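Local coordinates for lysosome-associated membrane glycoprotein 3 (Homo sapiens, PDB 4AKM) that takes part in the unfolded protein response and in fusion of lysosomes with autophagosomes as a glycoprotein of the lysosomal membrane, at residues 2-13 with 17-29. Sequence-based numbering, arbitrary orientation.
Sequences VKTGIYQVLNGS and IKAEMGIQLIVQD
Gly5, Tyr7 and Val9 pair with Met21, Ala19 and Ile17 through six backbone hydrogen bonds, two per pair, which join strand 5-11 antiparallel to strand 17-27 (axes 4.6 Å apart, 174°) as the two arms of a beta hairpin. Gly5 N donates to Met21 O at 2.6 Å. Tyr7, Val9, Ile17, Ala19 and Met21 share the buried face, where Leu60 and Leu62 of strand 57-64, from the second sheet, pack against it. Val9 and Ile17 lie side by side, CB to CB 3.6 Å; with CG1 of Val9 anti to the backbone N (chi1 -177°), CG2 is the branch beside Ile17. The Tyr7 ring runs back over its own strand, one face on Gly5 C, 4.0 Å above the plane. At its edge, in plane, a water lies 3.1 Å from Tyr7 OH and donates to Met21 O, a carbonyl that also accepts from Gly5 N. On the opposite face of the sheet, with Ile6, Gln8, Lys18 and Glu20, Ile6 and Glu20 run alongside each other, Ile6 CG1 3.9 Å from Glu20 CG. On the same face, Lys18 NZ and Glu20 OE2 form a salt bridge of 3.3 Å along one strand, its hydrogen bond weak. Toward the N-terminus, the CG2 methyl of Thr4 lies against the backbone of Met21, and the Val2 and Gln24 side chains cross at about a right angle; Gln24 NE2 is hydrogen-bonded to OD1 of Asn41. The hairpin is thus two-faced: aliphatic and aromatic groups turn inward between the two sheets of the beta prism formed by this membrane-proximal part of the luminal domain, the charged pair lies on the opposite, partly exposed face, where Phe149 packs against it, and the water links the buried tyrosine hydroxyl to the backbone.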
loop_
_atom_site.group_PDB
_atom_site.type_symbol
_atom_site.label_atom_id
_atom_site.label_comp_id
_atom_site.label_asym_id
_atom_site.label_seq_id
_atom_site.Cartn_x
_atom_site.Cartn_y
_atom_site.Cartn_z
ATOM N N VAL A 2 -5.861 -6.981 12.119
ATOM C CA VAL A 2 -5.507 -6.395 10.825
ATOM C C VAL A 2 -6.725 -6.303 9.902
ATOM O O VAL A 2 -6.865 -7.074 8.947
ATOM C CB VAL A 2 -4.378 -7.192 10.124
ATOM C CG1 VAL A 2 -3.863 -6.443 8.893
ATOM C CG2 VAL A 2 -3.242 -7.468 11.096
ATOM N N LYS A 3 -7.609 -5.353 10.195
ATOM C CA LYS A 3 -8.843 -5.209 9.432
ATOM C C LYS A 3 -8.571 -4.643 8.037
ATOM O O LYS A 3 -7.727 -3.763 7.858
ATOM C CB LYS A 3 -9.878 -4.367 10.196
ATOM C CG LYS A 3 -10.677 -5.150 11.253
ATOM C CD LYS A 3 -9.788 -5.688 12.383
ATOM C CE LYS A 3 -10.526 -6.671 13.286
ATOM N NZ LYS A 3 -9.631 -7.239 14.342
ATOM N N THR A 4 -9.280 -5.177 7.050
ATOM C CA THR A 4 -9.126 -4.746 5.667
ATOM C C THR A 4 -9.842 -3.416 5.434
ATOM O O THR A 4 -11.012 -3.257 5.793
ATOM C CB THR A 4 -9.673 -5.818 4.698
ATOM O OG1 THR A 4 -8.980 -7.052 4.915
ATOM C CG2 THR A 4 -9.488 -5.391 3.251
ATOM N N GLY A 5 -9.132 -2.462 4.837
ATOM C CA GLY A 5 -9.701 -1.159 4.554
ATOM C C GLY A 5 -10.059 -0.981 3.096
ATOM O O GLY A 5 -9.373 -1.512 2.219
ATOM N N ILE A 6 -11.136 -0.243 2.835
ATOM C CA ILE A 6 -11.538 0.040 1.465
ATOM C C ILE A 6 -11.228 1.493 1.103
ATOM O O ILE A 6 -11.874 2.437 1.571
ATOM C CB ILE A 6 -13.011 -0.301 1.215
ATOM C CG1 ILE A 6 -13.265 -1.777 1.517
ATOM C CG2 ILE A 6 -13.388 0.001 -0.222
ATOM C CD1 ILE A 6 -13.914 -2.027 2.858
ATOM N N TYR A 7 -10.215 1.648 0.261
ATOM C CA TYR A 7 -9.684 2.952 -0.081
ATOM C C TYR A 7 -9.955 3.235 -1.538
ATOM O O TYR A 7 -10.289 2.330 -2.308
ATOM C CB TYR A 7 -8.187 2.988 0.192
ATOM C CG TYR A 7 -7.843 2.554 1.594
ATOM C CD1 TYR A 7 -8.439 3.155 2.693
ATOM C CD2 TYR A 7 -6.940 1.522 1.819
ATOM C CE1 TYR A 7 -8.134 2.751 3.972
ATOM C CE2 TYR A 7 -6.629 1.117 3.092
ATOM C CZ TYR A 7 -7.226 1.732 4.164
ATOM O OH TYR A 7 -6.911 1.323 5.436
ATOM N N GLN A 8 -9.775 4.492 -1.919
ATOM C CA GLN A 8 -10.283 4.959 -3.186
ATOM C C GLN A 8 -9.700 6.324 -3.511
ATOM O O GLN A 8 -9.638 7.203 -2.652
ATOM C CB GLN A 8 -11.794 5.059 -3.063
ATOM C CG GLN A 8 -12.539 5.205 -4.348
ATOM C CD GLN A 8 -13.991 5.531 -4.100
ATOM O OE1 GLN A 8 -14.329 6.661 -3.736
ATOM N NE2 GLN A 8 -14.861 4.537 -4.274
ATOM N N VAL A 9 -9.267 6.500 -4.755
ATOM C CA VAL A 9 -8.749 7.784 -5.218
ATOM C C VAL A 9 -9.547 8.223 -6.444
ATOM O O VAL A 9 -9.898 7.395 -7.281
ATOM C CB VAL A 9 -7.248 7.695 -5.571
ATOM C CG1 VAL A 9 -6.713 9.053 -5.982
ATOM C CG2 VAL A 9 -6.450 7.149 -4.394
ATOM N N LEU A 10 -9.843 9.515 -6.553
ATOM C CA LEU A 10 -10.707 9.986 -7.635
ATOM C C LEU A 10 -10.155 11.156 -8.452
ATOM O O LEU A 10 -9.500 12.055 -7.920
ATOM C CB LEU A 10 -12.083 10.362 -7.085
ATOM C CG LEU A 10 -12.966 9.224 -6.573
ATOM C CD1 LEU A 10 -14.134 9.782 -5.767
ATOM C CD2 LEU A 10 -13.467 8.381 -7.733
ATOM N N ASN A 11 -10.426 11.116 -9.754
ATOM C CA ASN A 11 -10.249 12.266 -10.634
ATOM C C ASN A 11 -11.593 12.979 -10.768
ATOM O O ASN A 11 -12.410 12.631 -11.631
ATOM C CB ASN A 11 -9.744 11.822 -12.011
ATOM C CG ASN A 11 -9.171 12.973 -12.830
ATOM O OD1 ASN A 11 -9.527 14.136 -12.630
ATOM N ND2 ASN A 11 -8.279 12.648 -13.758
ATOM N N GLY A 12 -11.829 13.954 -9.894
ATOM C CA GLY A 12 -13.094 14.668 -9.848
ATOM C C GLY A 12 -14.293 13.775 -9.570
ATOM O O GLY A 12 -15.002 13.959 -8.578
ATOM N N SER A 13 -14.513 12.802 -10.449
ATOM C CA SER A 13 -15.650 11.900 -10.345
ATOM C C SER A 13 -15.271 10.502 -10.830
ATOM O O SER A 13 -15.816 9.505 -10.355
ATOM C CB SER A 13 -16.829 12.438 -11.160
ATOM O OG SER A 13 -16.484 12.576 -12.528
ATOM N N ILE A 17 -8.156 5.114 -8.492
ATOM C CA ILE A 17 -7.545 4.018 -7.747
ATOM C C ILE A 17 -8.576 3.415 -6.801
ATOM O O ILE A 17 -9.245 4.133 -6.065
ATOM C CB ILE A 17 -6.345 4.505 -6.898
ATOM C CG1 ILE A 17 -5.143 4.842 -7.782
ATOM C CG2 ILE A 17 -5.952 3.468 -5.857
ATOM C CD1 ILE A 17 -3.935 5.317 -7.009
ATOM N N LYS A 18 -8.708 2.095 -6.829
ATOM C CA LYS A 18 -9.583 1.400 -5.896
ATOM C C LYS A 18 -8.740 0.352 -5.187
ATOM O O LYS A 18 -8.170 -0.523 -5.830
ATOM C CB LYS A 18 -10.740 0.736 -6.640
ATOM C CG LYS A 18 -11.861 0.230 -5.749
ATOM C CD LYS A 18 -12.745 -0.758 -6.505
ATOM C CE LYS A 18 -14.137 -0.870 -5.893
ATOM N NZ LYS A 18 -14.104 -1.161 -4.433
ATOM N N ALA A 19 -8.646 0.437 -3.865
ATOM C CA ALA A 19 -7.783 -0.486 -3.140
ATOM C C ALA A 19 -8.380 -0.957 -1.827
ATOM O O ALA A 19 -8.695 -0.172 -0.937
ATOM C CB ALA A 19 -6.405 0.126 -2.918
ATOM N N GLU A 20 -8.541 -2.266 -1.734
ATOM C CA GLU A 20 -8.945 -2.919 -0.509
ATOM C C GLU A 20 -7.753 -3.721 -0.047
ATOM O O GLU A 20 -7.089 -4.353 -0.860
ATOM C CB GLU A 20 -10.126 -3.835 -0.780
ATOM C CG GLU A 20 -11.268 -3.141 -1.503
ATOM C CD GLU A 20 -12.358 -4.106 -1.912
ATOM O OE1 GLU A 20 -12.162 -5.319 -1.721
ATOM O OE2 GLU A 20 -13.406 -3.659 -2.423
ATOM N N MET A 21 -7.465 -3.668 1.247
ATOM C CA MET A 21 -6.340 -4.392 1.829
ATOM C C MET A 21 -6.239 -4.102 3.313
ATOM O O MET A 21 -6.836 -3.154 3.820
ATOM C CB MET A 21 -5.014 -4.018 1.156
ATOM C CG MET A 21 -4.609 -2.553 1.302
ATOM S SD MET A 21 -3.644 -1.901 -0.086
ATOM C CE MET A 21 -2.265 -3.029 -0.130
ATOM N N GLY A 22 -5.478 -4.941 3.997
ATOM C CA GLY A 22 -5.100 -4.721 5.370
ATOM C C GLY A 22 -3.619 -4.450 5.337
ATOM O O GLY A 22 -2.891 -5.041 4.541
ATOM N N ILE A 23 -3.170 -3.534 6.184
ATOM C CA ILE A 23 -1.768 -3.144 6.196
ATOM C C ILE A 23 -1.225 -3.112 7.621
ATOM O O ILE A 23 -1.889 -2.662 8.555
ATOM C CB ILE A 23 -1.545 -1.801 5.459
ATOM C CG1 ILE A 23 -1.927 -1.951 3.987
ATOM C CG2 ILE A 23 -0.101 -1.353 5.567
ATOM C CD1 ILE A 23 -2.242 -0.647 3.308
ATOM N N GLN A 24 -0.016 -3.636 7.767
ATOM C CA GLN A 24 0.647 -3.746 9.047
ATOM C C GLN A 24 2.044 -3.160 8.878
ATOM O O GLN A 24 2.666 -3.309 7.826
ATOM C CB GLN A 24 0.716 -5.225 9.466
ATOM C CG GLN A 24 1.175 -5.467 10.901
ATOM C CD GLN A 24 1.129 -6.940 11.308
ATOM O OE1 GLN A 24 1.995 -7.731 10.930
ATOM N NE2 GLN A 24 0.116 -7.308 12.087
ATOM N N LEU A 25 2.533 -2.472 9.900
ATOM C CA LEU A 25 3.899 -1.973 9.883
ATOM C C LEU A 25 4.688 -2.659 10.985
ATOM O O LEU A 25 4.251 -2.696 12.127
ATOM C CB LEU A 25 3.932 -0.451 10.053
ATOM C CG LEU A 25 3.423 0.364 8.858
ATOM C CD1 LEU A 25 3.399 1.860 9.161
ATOM C CD2 LEU A 25 4.258 0.081 7.616
ATOM N N ILE A 26 5.839 -3.216 10.634
ATOM C CA ILE A 26 6.686 -3.897 11.599
ATOM C C ILE A 26 7.985 -3.120 11.781
ATOM O O ILE A 26 8.746 -2.962 10.824
ATOM C CB ILE A 26 7.032 -5.346 11.147
ATOM C CG1 ILE A 26 5.799 -6.257 11.188
ATOM C CG2 ILE A 26 8.143 -5.928 12.014
ATOM C CD1 ILE A 26 4.974 -6.255 9.924
ATOM N N VAL A 27 8.237 -2.632 12.998
ATOM C CA VAL A 27 9.518 -1.979 13.282
ATOM C C VAL A 27 10.416 -2.809 14.199
ATOM O O VAL A 27 9.966 -3.377 15.192
ATOM C CB VAL A 27 9.382 -0.503 13.794
ATOM C CG1 VAL A 27 8.080 0.125 13.317
ATOM C CG2 VAL A 27 9.497 -0.417 15.313
ATOM N N GLN A 28 11.691 -2.886 13.835
ATOM C CA GLN A 28 12.668 -3.669 14.582
ATOM C C GLN A 28 13.395 -2.807 15.611
ATOM O O GLN A 28 14.439 -2.226 15.315
ATOM C CB GLN A 28 13.675 -4.299 13.623
ATOM C CG GLN A 28 13.989 -5.750 13.927
ATOM C CD GLN A 28 14.334 -6.538 12.680
ATOM O OE1 GLN A 28 13.783 -7.617 12.436
ATOM N NE2 GLN A 28 15.252 -6.001 11.879
ATOM N N ASP A 29 12.835 -2.741 16.816
ATOM C CA ASP A 29 13.392 -1.938 17.903
ATOM C C ASP A 29 14.825 -2.326 18.223
ATOM O O ASP A 29 15.699 -1.469 18.339
ATOM C CB ASP A 29 12.553 -2.114 19.171
ATOM C CG ASP A 29 11.189 -1.483 19.056
ATOM O OD1 ASP A 29 11.106 -0.361 18.514
ATOM O OD2 ASP A 29 10.203 -2.108 19.507
HETATM O O HOH W 1 -5.359 -1.298 5.843
#